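Local coordinates for basic helix-loop-helix, putative, expressed (Oryza sativa subsp. japonica, PDB 5LW0), which binds ADP-ribose through its macrodomain and probably takes part in DNA repair linked to ADP-ribosylation, at residues T37-S42 and V76-S81; P41-A46 and I189-P194; D110-Q115 and A142-A147. All blocks are in the same frame, centred on the assembly; numbering follows the deposited sequence.

Interaction 1 of 3, residues T37-S42 and V76-S81. With AR6 ([(2R,3S,4R,5R)-5-(6-aminopurin-9-yl)-3,4-dihydroxy-oxolan-2-yl]methyl [hydroxy-[[(2R,3S,4R,5S)-3,4,5-trihydroxyoxolan-2-yl]methoxy]phosphoryl] hydrogen phosphate), chain C.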
loop_
_atom_site.group_PDB
_atom_site.type_symbol
_atom_site.label_atom_id
_atom_site.label_comp_id
_atom_site.label_asym_id
_atom_site.label_seq_id
_atom_site.Cartn_x
_atom_site.Cartn_y
_atom_site.Cartn_z
ATOM N N THR A 37 -12.197 0.999 3.257
ATOM C CA THR A 37 -11.417 1.386 2.137
ATOM C C THR A 37 -9.936 1.404 2.508
ATOM O O THR A 37 -9.547 1.985 3.517
ATOM C CB THR A 37 -11.790 2.795 1.604
ATOM O OG1 THR A 37 -13.187 2.873 1.266
ATOM C CG2 THR A 37 -10.979 3.119 0.336
ATOM N N LEU A 38 -9.151 0.749 1.663
ATOM C CA LEU A 38 -7.699 0.760 1.751
ATOM C C LEU A 38 -7.126 1.530 0.573
ATOM O O LEU A 38 -7.454 1.214 -0.561
ATOM C CB LEU A 38 -7.146 -0.699 1.640
ATOM C CG LEU A 38 -5.627 -0.813 1.511
ATOM C CD1 LEU A 38 -4.958 -0.378 2.793
ATOM C CD2 LEU A 38 -5.251 -2.248 1.165
ATOM N N ALA A 39 -6.327 2.523 0.847
ATOM C CA ALA A 39 -5.507 3.170 -0.201
ATOM C C ALA A 39 -4.109 2.596 -0.099
ATOM O O ALA A 39 -3.514 2.541 1.009
ATOM C CB ALA A 39 -5.482 4.659 -0.024
ATOM N N PHE A 40 -3.538 2.259 -1.214
ATOM C CA PHE A 40 -2.208 1.736 -1.241
ATOM C C PHE A 40 -1.438 2.293 -2.413
ATOM O O PHE A 40 -1.999 2.513 -3.509
ATOM C CB PHE A 40 -2.192 0.175 -1.281
ATOM C CG PHE A 40 -2.802 -0.403 -2.480
ATOM C CD1 PHE A 40 -4.158 -0.509 -2.577
ATOM C CD2 PHE A 40 -1.998 -0.951 -3.522
ATOM C CE1 PHE A 40 -4.746 -1.096 -3.709
ATOM C CE2 PHE A 40 -2.562 -1.557 -4.636
ATOM C CZ PHE A 40 -3.945 -1.651 -4.723
ATOM N N PRO A 41 -0.112 2.445 -2.250
ATOM C CA PRO A 41 0.741 2.798 -3.361
ATOM C C PRO A 41 1.290 1.555 -4.057
ATOM O O PRO A 41 1.166 0.432 -3.524
ATOM C CB PRO A 41 1.881 3.504 -2.657
ATOM C CG PRO A 41 2.055 2.708 -1.426
ATOM C CD PRO A 41 0.657 2.226 -1.032
ATOM N N SER A 42 1.949 1.753 -5.196
ATOM C CA SER A 42 2.547 0.658 -5.916
ATOM C C SER A 42 3.827 0.212 -5.205
ATOM O O SER A 42 4.849 0.883 -5.241
ATOM C CB SER A 42 2.841 1.070 -7.310
ATOM O OG SER A 42 3.512 0.044 -8.042
ATOM N N VAL A 76 -8.036 1.054 -3.339
ATOM C CA VAL A 76 -7.722 2.241 -4.159
ATOM C C VAL A 76 -6.166 2.336 -4.308
ATOM O O VAL A 76 -5.468 2.474 -3.336
ATOM C CB VAL A 76 -8.245 3.555 -3.549
ATOM C CG1 VAL A 76 -7.922 4.712 -4.469
ATOM C CG2 VAL A 76 -9.712 3.484 -3.282
ATOM N N LEU A 77 -5.680 2.186 -5.548
ATOM C CA LEU A 77 -4.281 2.360 -5.865
ATOM C C LEU A 77 -4.006 3.852 -6.074
ATOM O O LEU A 77 -4.634 4.475 -6.953
ATOM C CB LEU A 77 -3.880 1.531 -7.086
ATOM C CG LEU A 77 -2.438 1.773 -7.622
ATOM C CD1 LEU A 77 -1.366 1.304 -6.626
ATOM C CD2 LEU A 77 -2.295 1.093 -8.937
ATOM N N VAL A 78 -3.067 4.393 -5.333
ATOM C CA VAL A 78 -2.769 5.799 -5.412
ATOM C C VAL A 78 -1.341 6.042 -5.888
ATOM O O VAL A 78 -0.422 5.296 -5.554
ATOM C CB VAL A 78 -3.004 6.519 -4.076
ATOM C CG1 VAL A 78 -4.465 6.390 -3.671
ATOM C CG2 VAL A 78 -2.070 6.000 -2.993
ATOM N N ASP A 79 -1.173 7.127 -6.656
ATOM C CA ASP A 79 0.174 7.623 -7.006
ATOM C C ASP A 79 0.061 9.153 -7.103
ATOM O O ASP A 79 -1.028 9.713 -7.319
ATOM C CB ASP A 79 0.702 6.983 -8.293
ATOM C CG ASP A 79 2.257 7.041 -8.412
ATOM O OD1 ASP A 79 2.902 7.480 -7.426
ATOM O OD2 ASP A 79 2.818 6.676 -9.529
ATOM N N LEU A 80 1.185 9.820 -6.967
ATOM C CA LEU A 80 1.190 11.264 -6.830
ATOM C C LEU A 80 0.861 12.005 -8.099
ATOM O O LEU A 80 0.314 13.094 -8.050
ATOM C CB LEU A 80 2.589 11.701 -6.364
ATOM C CG LEU A 80 2.900 11.532 -4.928
ATOM C CD1 LEU A 80 4.420 11.669 -4.756
ATOM C CD2 LEU A 80 2.132 12.589 -4.193
ATOM N N SER A 81 1.276 11.486 -9.230
ATOM C CA SER A 81 1.157 12.236 -10.473
ATOM C C SER A 81 0.164 11.665 -11.410
ATOM O O SER A 81 0.101 10.474 -11.596
ATOM C CB SER A 81 2.543 12.318 -11.201
ATOM O OG SER A 81 2.391 12.979 -12.470
HETATM N N1 AR6 C . 1.523 9.463 -2.108
HETATM C C2 AR6 C . 1.243 8.490 -3.001
HETATM N N3 AR6 C . 2.157 7.795 -3.650
HETATM C C4 AR6 C . 3.488 8.036 -3.440
HETATM C C5 AR6 C . 3.900 9.022 -2.489
HETATM C C6 AR6 C . 2.830 9.757 -1.794
HETATM N N6 AR6 C . 3.078 10.675 -0.892
HETATM N N7 AR6 C . 5.316 9.030 -2.487
HETATM C C8 AR6 C . 5.703 8.060 -3.345
HETATM N N9 AR6 C . 4.607 7.444 -3.921
HETATM P PA AR6 C . 8.561 3.945 -2.910
HETATM P PB AR6 C . 9.417 1.092 -2.949
HETATM C "C1'" AR6 C . 4.568 6.298 -4.803
HETATM O O1A AR6 C . 9.931 4.297 -3.528
HETATM O O1B AR6 C . 9.832 1.136 -4.399
HETATM C C1D AR6 C . 11.202 3.785 0.956
HETATM O O1D AR6 C . 11.721 5.059 1.273
HETATM C "C2'" AR6 C . 5.667 6.165 -5.851
HETATM O "O2'" AR6 C . 5.491 7.076 -6.979
HETATM O O2A AR6 C . 8.048 4.732 -1.764
HETATM O O2B AR6 C . 8.680 -0.102 -2.418
HETATM C C2D AR6 C . 11.538 2.795 2.111
HETATM O O2D AR6 C . 12.444 3.418 3.109
HETATM C "C3'" AR6 C . 5.575 4.694 -6.174
HETATM O "O3'" AR6 C . 4.564 4.422 -7.182
HETATM O O3A AR6 C . 8.531 2.370 -2.496
HETATM C C3D AR6 C . 12.163 1.604 1.439
HETATM O O3D AR6 C . 13.584 1.670 1.754
HETATM C "C4'" AR6 C . 5.160 4.054 -4.836
HETATM O "O4'" AR6 C . 4.765 5.107 -3.987
HETATM C C4D AR6 C . 11.918 1.813 -0.075
HETATM O O4D AR6 C . 11.705 3.226 -0.304
HETATM C "C5'" AR6 C . 6.262 3.273 -4.165
HETATM O "O5'" AR6 C . 7.506 4.000 -4.165
HETATM C C5D AR6 C . 10.678 1.121 -0.631
HETATM O O5D AR6 C . 10.758 1.272 -2.066
HETATM O O HOH W 1 1.910 4.197 -6.471
#
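F40 lays one face of its ring against L77, whose CA stands 4.2 Å from the ring centroid and only 13° off the normal, a CH-pi contact displaced toward the ring's rim. F40 CE2 also meets L77 CD1 at 3.7 Å. The ring reaches this place because CG sits between the backbone N and the carbonyl carbon (chi1 63°), while L77 extends CG anti to its own N and places CD1 close to both F40 O and S42 N. Shortening F40 to an alanine is likely to open a gap over L77 CA and leave the CD1 branch without its aromatic neighbour. Beneath these side chains the backbones pair in parallel, the A39–V76 and F40–L77 bridges being held by V76 N to L38 O, F40 N to V76 O (2.9 Å) and V78 N to F40 O. The two strands belong to a beta-alpha-beta unit, with helix 52-69 between them, in the mixed central sheet of the macrodomain. A39, whose CB points to the sheet face opposite F40, adds a CA-H...O contact, A39 CA lying 3.2 Å from V76 O. Past the last bridge the strand ends separate, and one water bridges them, accepting from S42 N, donating to V78 O and meeting O3' of the ADP-ribose. D79 OD1 takes the hydrogen bond of ligand O2' at 2.7 Å and a weak one from O3', and also accepts from L80 N. L80 CD1 lies 3.5 Å from adenine C5. Farther out, S84 OG holds D79 OD2, and F223 of helix 208-230 meets F40 edge-to-face.

Interaction 2 of 3, residues P41-A46 and I189-P194. With AR6 ([(2R,3S,4R,5R)-5-(6-aminopurin-9-yl)-3,4-dihydroxy-oxolan-2-yl]methyl [hydroxy-[[(2R,3S,4R,5S)-3,4,5-trihydroxyoxolan-2-yl]methoxy]phosphoryl] hydrogen phosphate), chain C.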
loop_
_atom_site.group_PDB
_atom_site.type_symbol
_atom_site.label_atom_id
_atom_site.label_comp_id
_atom_site.label_asym_id
_atom_site.label_seq_id
_atom_site.Cartn_x
_atom_site.Cartn_y
_atom_site.Cartn_z
ATOM N N PRO A 41 -0.112 2.445 -2.250
ATOM C CA PRO A 41 0.741 2.798 -3.361
ATOM C C PRO A 41 1.290 1.555 -4.057
ATOM O O PRO A 41 1.166 0.432 -3.524
ATOM C CB PRO A 41 1.881 3.504 -2.657
ATOM C CG PRO A 41 2.055 2.708 -1.426
ATOM C CD PRO A 41 0.657 2.226 -1.032
ATOM N N SER A 42 1.949 1.753 -5.196
ATOM C CA SER A 42 2.547 0.658 -5.916
ATOM C C SER A 42 3.827 0.212 -5.205
ATOM O O SER A 42 4.849 0.883 -5.241
ATOM C CB SER A 42 2.841 1.070 -7.310
ATOM O OG SER A 42 3.512 0.044 -8.042
ATOM N N ILE A 43 3.756 -0.899 -4.554
ATOM C CA ILE A 43 4.905 -1.421 -3.823
ATOM C C ILE A 43 6.039 -1.850 -4.720
ATOM O O ILE A 43 5.808 -2.446 -5.769
ATOM C CB ILE A 43 4.456 -2.687 -3.012
ATOM C CG1 ILE A 43 3.266 -2.372 -2.085
ATOM C CG2 ILE A 43 5.619 -3.287 -2.230
ATOM C CD1 ILE A 43 3.495 -1.230 -1.101
ATOM N N SER A 44 7.246 -1.411 -4.358
ATOM C CA SER A 44 8.538 -1.860 -4.992
ATOM C C SER A 44 8.876 -1.149 -6.309
ATOM O O SER A 44 9.928 -1.385 -6.836
ATOM C CB SER A 44 8.583 -3.399 -5.216
ATOM O OG SER A 44 8.666 -4.095 -3.996
ATOM N N THR A 45 7.993 -0.298 -6.843
ATOM C CA THR A 45 8.258 0.228 -8.193
ATOM C C THR A 45 8.984 1.559 -8.292
ATOM O O THR A 45 9.114 2.061 -9.370
ATOM C CB THR A 45 6.995 0.308 -9.046
ATOM O OG1 THR A 45 6.022 1.096 -8.398
ATOM C CG2 THR A 45 6.431 -1.039 -9.276
ATOM N N ALA A 46 9.413 2.147 -7.196
ATOM C CA ALA A 46 10.240 3.386 -7.326
ATOM C C ALA A 46 11.636 3.125 -6.767
ATOM O O ALA A 46 12.450 2.593 -7.473
ATOM C CB ALA A 46 9.583 4.579 -6.690
ATOM N N ILE A 189 -0.710 0.054 7.321
ATOM C CA ILE A 189 -0.162 -1.257 7.122
ATOM C C ILE A 189 1.162 -1.118 6.417
ATOM O O ILE A 189 1.196 -0.784 5.237
ATOM C CB ILE A 189 -1.140 -2.188 6.301
ATOM C CG1 ILE A 189 -2.516 -2.221 6.944
ATOM C CG2 ILE A 189 -0.507 -3.555 6.173
ATOM C CD1 ILE A 189 -3.576 -2.965 6.129
ATOM N N HIS A 190 2.267 -1.417 7.135
ATOM C CA HIS A 190 3.578 -1.417 6.553
ATOM C C HIS A 190 3.729 -2.695 5.723
ATOM O O HIS A 190 3.525 -3.774 6.244
ATOM C CB HIS A 190 4.635 -1.435 7.626
ATOM C CG HIS A 190 4.594 -0.260 8.555
ATOM N ND1 HIS A 190 4.853 1.027 8.140
ATOM C CD2 HIS A 190 4.426 -0.195 9.885
ATOM C CE1 HIS A 190 4.837 1.840 9.190
ATOM N NE2 HIS A 190 4.551 1.127 10.259
ATOM N N VAL A 191 4.223 -2.569 4.494
ATOM C CA VAL A 191 4.414 -3.691 3.575
ATOM C C VAL A 191 5.849 -3.662 3.067
ATOM O O VAL A 191 6.344 -2.562 2.711
ATOM C CB VAL A 191 3.523 -3.529 2.346
ATOM C CG1 VAL A 191 3.647 -4.770 1.516
ATOM C CG2 VAL A 191 2.093 -3.269 2.742
ATOM N N LEU A 192 6.518 -4.790 3.038
ATOM C CA LEU A 192 7.889 -4.843 2.475
ATOM C C LEU A 192 7.815 -5.621 1.169
ATOM O O LEU A 192 7.570 -6.844 1.162
ATOM C CB LEU A 192 8.864 -5.503 3.425
ATOM C CG LEU A 192 10.325 -5.516 2.898
ATOM C CD1 LEU A 192 10.843 -4.122 2.712
ATOM C CD2 LEU A 192 11.188 -6.312 3.842
ATOM N N GLY A 193 8.081 -4.942 0.056
ATOM C CA GLY A 193 8.099 -5.619 -1.196
ATOM C C GLY A 193 9.493 -6.157 -1.540
ATOM O O GLY A 193 10.418 -5.844 -0.842
ATOM N N PRO A 194 9.608 -6.875 -2.660
ATOM C CA PRO A 194 10.938 -7.300 -3.159
ATOM C C PRO A 194 11.737 -6.167 -3.617
ATOM O O PRO A 194 11.204 -5.134 -4.177
ATOM C CB PRO A 194 10.581 -8.223 -4.323
ATOM C CG PRO A 194 9.275 -7.747 -4.804
ATOM C CD PRO A 194 8.540 -7.295 -3.564
HETATM N N1 AR6 C . 1.523 9.463 -2.108
HETATM C C2 AR6 C . 1.243 8.490 -3.001
HETATM N N3 AR6 C . 2.157 7.795 -3.650
HETATM C C4 AR6 C . 3.488 8.036 -3.440
HETATM C C5 AR6 C . 3.900 9.022 -2.489
HETATM C C6 AR6 C . 2.830 9.757 -1.794
HETATM N N6 AR6 C . 3.078 10.675 -0.892
HETATM N N7 AR6 C . 5.316 9.030 -2.487
HETATM C C8 AR6 C . 5.703 8.060 -3.345
HETATM N N9 AR6 C . 4.607 7.444 -3.921
HETATM P PA AR6 C . 8.561 3.945 -2.910
HETATM P PB AR6 C . 9.417 1.092 -2.949
HETATM C "C1'" AR6 C . 4.568 6.298 -4.803
HETATM O O1A AR6 C . 9.931 4.297 -3.528
HETATM O O1B AR6 C . 9.832 1.136 -4.399
HETATM C C1D AR6 C . 11.202 3.785 0.956
HETATM O O1D AR6 C . 11.721 5.059 1.273
HETATM C "C2'" AR6 C . 5.667 6.165 -5.851
HETATM O "O2'" AR6 C . 5.491 7.076 -6.979
HETATM O O2A AR6 C . 8.048 4.732 -1.764
HETATM O O2B AR6 C . 8.680 -0.102 -2.418
HETATM C C2D AR6 C . 11.538 2.795 2.111
HETATM O O2D AR6 C . 12.444 3.418 3.109
HETATM C "C3'" AR6 C . 5.575 4.694 -6.174
HETATM O "O3'" AR6 C . 4.564 4.422 -7.182
HETATM O O3A AR6 C . 8.531 2.370 -2.496
HETATM C C3D AR6 C . 12.163 1.604 1.439
HETATM O O3D AR6 C . 13.584 1.670 1.754
HETATM C "C4'" AR6 C . 5.160 4.054 -4.836
HETATM O "O4'" AR6 C . 4.765 5.107 -3.987
HETATM C C4D AR6 C . 11.918 1.813 -0.075
HETATM O O4D AR6 C . 11.705 3.226 -0.304
HETATM C "C5'" AR6 C . 6.262 3.273 -4.165
HETATM O "O5'" AR6 C . 7.506 4.000 -4.165
HETATM C C5D AR6 C . 10.678 1.121 -0.631
HETATM O O5D AR6 C . 10.758 1.272 -2.066
#
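I43 and S44, at the centre of a type II beta turn spanning S42 to T45, both direct their side chains at segment 189-194, which lies on strand 187-192, joining a phosphate-binding loop of the macrodomain to its central sheet. The isoleucine presents two branches. The I43 and V191 side chains cross at about a right angle, with I43 CD1 4.1 Å from V191 CB, whereas CG2, anti to the backbone N, rests on G193, 3.6 Å from its CA. S44 turns its hydroxyl the same way: with OG beside the backbone N and anti to the carbonyl carbon (chi1 -69°), it comes close to G193 CA and donates to P194 O. I43 CG2 and S44 OG both lie against G193, where a side chain would probably clash with them. The proline ring lies close as well, its CD 3.2 Å from S44 OG.

Within the turn, the S42 and T45 hydroxyls share a hydrogen bond that braces its two ends. The turn's backbone meanwhile serves the ligand: S44 N donates to phosphate oxygen O2B of the ADP-ribose at 2.7 Å, and A46 N to O1B at 3.0 Å; D47 N also hydrogen-bonds the ligand. Behind the loop, Y219 of helix 208-230 hydrogen-bonds I43 N through its hydroxyl. S44 thus works in two directions, its amide holding the diphosphate and its OG lying 2.7 Å from P194 O, with the donor tilted 18° from the plane of that carbonyl.

Interaction 3 of 3, residues D110-Q115 and A142-A147. With AR6 ([(2R,3S,4R,5R)-5-(6-aminopurin-9-yl)-3,4-dihydroxy-oxolan-2-yl]methyl [hydroxy-[[(2R,3S,4R,5S)-3,4,5-trihydroxyoxolan-2-yl]methoxy]phosphoryl] hydrogen phosphate), chain C.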
loop_
_atom_site.group_PDB
_atom_site.type_symbol
_atom_site.label_atom_id
_atom_site.label_comp_id
_atom_site.label_asym_id
_atom_site.label_seq_id
_atom_site.Cartn_x
_atom_site.Cartn_y
_atom_site.Cartn_z
ATOM N N ASP A 110 -1.762 12.390 -3.044
ATOM C CA ASP A 110 -0.807 12.112 -1.994
ATOM C C ASP A 110 -1.565 11.242 -0.968
ATOM O O ASP A 110 -2.614 11.634 -0.445
ATOM C CB ASP A 110 -0.390 13.433 -1.362
ATOM C CG ASP A 110 0.642 13.283 -0.252
ATOM O OD1 ASP A 110 0.860 12.190 0.292
ATOM O OD2 ASP A 110 1.218 14.368 0.134
ATOM N N ILE A 111 -1.021 10.065 -0.700
ATOM C CA ILE A 111 -1.625 9.129 0.212
ATOM C C ILE A 111 -1.812 9.654 1.626
ATOM O O ILE A 111 -2.572 9.108 2.398
ATOM C CB ILE A 111 -0.862 7.795 0.167
ATOM C CG1 ILE A 111 -1.791 6.637 0.518
ATOM C CG2 ILE A 111 0.375 7.817 0.996
ATOM C CD1 ILE A 111 -1.180 5.283 0.234
ATOM N N THR A 112 -1.037 10.711 1.987
ATOM C CA THR A 112 -1.173 11.349 3.296
ATOM C C THR A 112 -2.123 12.556 3.289
ATOM O O THR A 112 -2.299 13.168 4.331
ATOM C CB THR A 112 0.193 11.803 3.829
ATOM O OG1 THR A 112 0.694 12.891 3.050
ATOM C CG2 THR A 112 1.179 10.676 3.771
ATOM N N GLN A 113 -2.741 12.847 2.132
ATOM C CA GLN A 113 -3.676 13.946 2.029
ATOM C C GLN A 113 -4.918 13.549 1.212
ATOM O O GLN A 113 -5.493 14.379 0.437
ATOM C CB GLN A 113 -3.009 15.141 1.352
ATOM C CG GLN A 113 -1.757 15.640 2.071
ATOM C CD GLN A 113 -1.183 16.936 1.459
ATOM O OE1 GLN A 113 -1.707 18.003 1.655
ATOM N NE2 GLN A 113 -0.122 16.802 0.706
ATOM N N LEU A 114 -5.384 12.308 1.385
ATOM C CA LEU A 114 -6.475 11.880 0.588
ATOM C C LEU A 114 -7.797 12.631 0.887
ATOM O O LEU A 114 -8.548 12.848 -0.016
ATOM C CB LEU A 114 -6.698 10.361 0.740
ATOM C CG LEU A 114 -5.591 9.588 0.077
ATOM C CD1 LEU A 114 -5.665 8.115 0.494
ATOM C CD2 LEU A 114 -5.580 9.764 -1.414
ATOM N N GLN A 115 -8.112 12.859 2.155
ATOM C CA GLN A 115 -9.371 13.546 2.518
ATOM C C GLN A 115 -9.246 15.041 2.243
ATOM O O GLN A 115 -10.083 15.623 1.517
ATOM C CB GLN A 115 -9.729 13.303 3.957
ATOM C CG GLN A 115 -10.986 14.060 4.389
ATOM C CD GLN A 115 -11.487 13.603 5.737
ATOM O OE1 GLN A 115 -10.765 13.665 6.746
ATOM N NE2 GLN A 115 -12.731 13.163 5.782
ATOM N N ALA A 142 8.821 7.935 3.827
ATOM C CA ALA A 142 9.123 9.251 4.426
ATOM C C ALA A 142 7.915 10.112 4.589
ATOM O O ALA A 142 7.722 10.741 5.621
ATOM C CB ALA A 142 10.172 9.952 3.588
ATOM N N ALA A 143 7.070 10.121 3.562
ATOM C CA ALA A 143 5.883 10.936 3.584
ATOM C C ALA A 143 4.920 10.536 4.680
ATOM O O ALA A 143 4.353 11.378 5.331
ATOM C CB ALA A 143 5.196 10.866 2.212
ATOM N N ILE A 144 4.689 9.202 4.843
ATOM C CA ILE A 144 3.797 8.734 5.820
ATOM C C ILE A 144 4.295 9.046 7.233
ATOM O O ILE A 144 3.533 9.506 8.064
ATOM C CB ILE A 144 3.451 7.214 5.608
ATOM C CG1 ILE A 144 2.530 7.116 4.375
ATOM C CG2 ILE A 144 2.788 6.669 6.833
ATOM C CD1 ILE A 144 2.302 5.709 3.877
ATOM N N TYR A 145 5.555 8.750 7.508
ATOM C CA TYR A 145 6.084 8.988 8.858
ATOM C C TYR A 145 6.077 10.510 9.170
ATOM O O TYR A 145 5.779 10.887 10.284
ATOM C CB TYR A 145 7.488 8.377 9.014
ATOM C CG TYR A 145 7.470 7.005 9.509
ATOM C CD1 TYR A 145 7.248 6.760 10.831
ATOM C CD2 TYR A 145 7.690 5.904 8.649
ATOM C CE1 TYR A 145 7.251 5.458 11.340
ATOM C CE2 TYR A 145 7.667 4.594 9.146
ATOM C CZ TYR A 145 7.452 4.394 10.505
ATOM O OH TYR A 145 7.369 3.114 11.038
ATOM N N ASN A 146 6.376 11.339 8.170
ATOM C CA ASN A 146 6.339 12.826 8.347
ATOM C C ASN A 146 4.973 13.312 8.636
ATOM O O ASN A 146 4.778 14.100 9.525
ATOM C CB ASN A 146 6.914 13.520 7.153
ATOM C CG ASN A 146 8.421 13.436 7.113
ATOM O OD1 ASN A 146 9.057 13.137 8.119
ATOM N ND2 ASN A 146 8.999 13.702 5.956
ATOM N N ALA A 147 3.964 12.721 7.980
ATOM C CA ALA A 147 2.603 13.146 8.213
ATOM C C ALA A 147 2.057 12.632 9.507
ATOM O O ALA A 147 1.309 13.305 10.183
ATOM C CB ALA A 147 1.703 12.721 7.062
HETATM N N1 AR6 C . 1.523 9.463 -2.108
HETATM C C2 AR6 C . 1.243 8.490 -3.001
HETATM N N3 AR6 C . 2.157 7.795 -3.650
HETATM C C4 AR6 C . 3.488 8.036 -3.440
HETATM C C5 AR6 C . 3.900 9.022 -2.489
HETATM C C6 AR6 C . 2.830 9.757 -1.794
HETATM N N6 AR6 C . 3.078 10.675 -0.892
HETATM N N7 AR6 C . 5.316 9.030 -2.487
HETATM C C8 AR6 C . 5.703 8.060 -3.345
HETATM N N9 AR6 C . 4.607 7.444 -3.921
HETATM P PA AR6 C . 8.561 3.945 -2.910
HETATM P PB AR6 C . 9.417 1.092 -2.949
HETATM C "C1'" AR6 C . 4.568 6.298 -4.803
HETATM O O1A AR6 C . 9.931 4.297 -3.528
HETATM O O1B AR6 C . 9.832 1.136 -4.399
HETATM C C1D AR6 C . 11.202 3.785 0.956
HETATM O O1D AR6 C . 11.721 5.059 1.273
HETATM C "C2'" AR6 C . 5.667 6.165 -5.851
HETATM O "O2'" AR6 C . 5.491 7.076 -6.979
HETATM O O2A AR6 C . 8.048 4.732 -1.764
HETATM O O2B AR6 C . 8.680 -0.102 -2.418
HETATM C C2D AR6 C . 11.538 2.795 2.111
HETATM O O2D AR6 C . 12.444 3.418 3.109
HETATM C "C3'" AR6 C . 5.575 4.694 -6.174
HETATM O "O3'" AR6 C . 4.564 4.422 -7.182
HETATM O O3A AR6 C . 8.531 2.370 -2.496
HETATM C C3D AR6 C . 12.163 1.604 1.439
HETATM O O3D AR6 C . 13.584 1.670 1.754
HETATM C "C4'" AR6 C . 5.160 4.054 -4.836
HETATM O "O4'" AR6 C . 4.765 5.107 -3.987
HETATM C C4D AR6 C . 11.918 1.813 -0.075
HETATM O O4D AR6 C . 11.705 3.226 -0.304
HETATM C "C5'" AR6 C . 6.262 3.273 -4.165
HETATM O "O5'" AR6 C . 7.506 4.000 -4.165
HETATM C C5D AR6 C . 10.678 1.121 -0.631
HETATM O O5D AR6 C . 10.758 1.272 -2.066
#
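T112 and I111 bring a loop that reads the adenine against helix 139-148 of the macrodomain, the loop being folded as a type I beta turn from D110 to Q113 with an Asx turn at its start. D110, first in the chain, extends its carboxylate with CG anti to the backbone N (chi1 -179°), bringing OD1 within 2.9 Å of adenine N6, which donates to it almost straight at 175°. The same oxygen accepts from T112 N and T112 OG1, both reaching it from one face of the carboxylate plane; OD2 is taken by Q113 NE2. These bonds fix the rotation of the acid that receives the adenine amine. I111 adds a backbone bond, its N donating to adenine N1 at 3.0 Å. Its CG2 branch lies 3.7 Å from N1 and reaches across to I144 CD1, the two isoleucines meeting at an oblique angle, while P41 and I125 also touch I111. T112 makes the closest approach to the helix: its methyl CG2 lies over the backbone between A143 and I144, 3.6 Å from A143 O, and beside I144 CG1. A143 contributes to the pocket too, its CB facing adenine N6. The threonine's OG1 remains turned to the aspartate, while T112 CB packs against A147 CB at 3.7 Å.

From the N terminus, strand 37-40 runs into the loop 41-46, so interactions 1 and 2 start from the same stretch and share P41 and S42. Interaction 1 closes first, when the chain returns through helix 52-69 to strand 74-79. Interaction 3 follows in series, bringing the loop after strand 104-108 to helix 139-148. Interaction 2 closes last, at the end of strand 187-192, and its long loop encloses interaction 3. Direct packing knits them together: A39 CB touches L114 CD1, I111 CD1 touches P41 CD, and Y145 OH lies near H190 CE1. All three contacts border the ADP-ribose, interaction 3 at the adenine, interaction 1 at the adenine and its ribose, interaction 2 at the diphosphate.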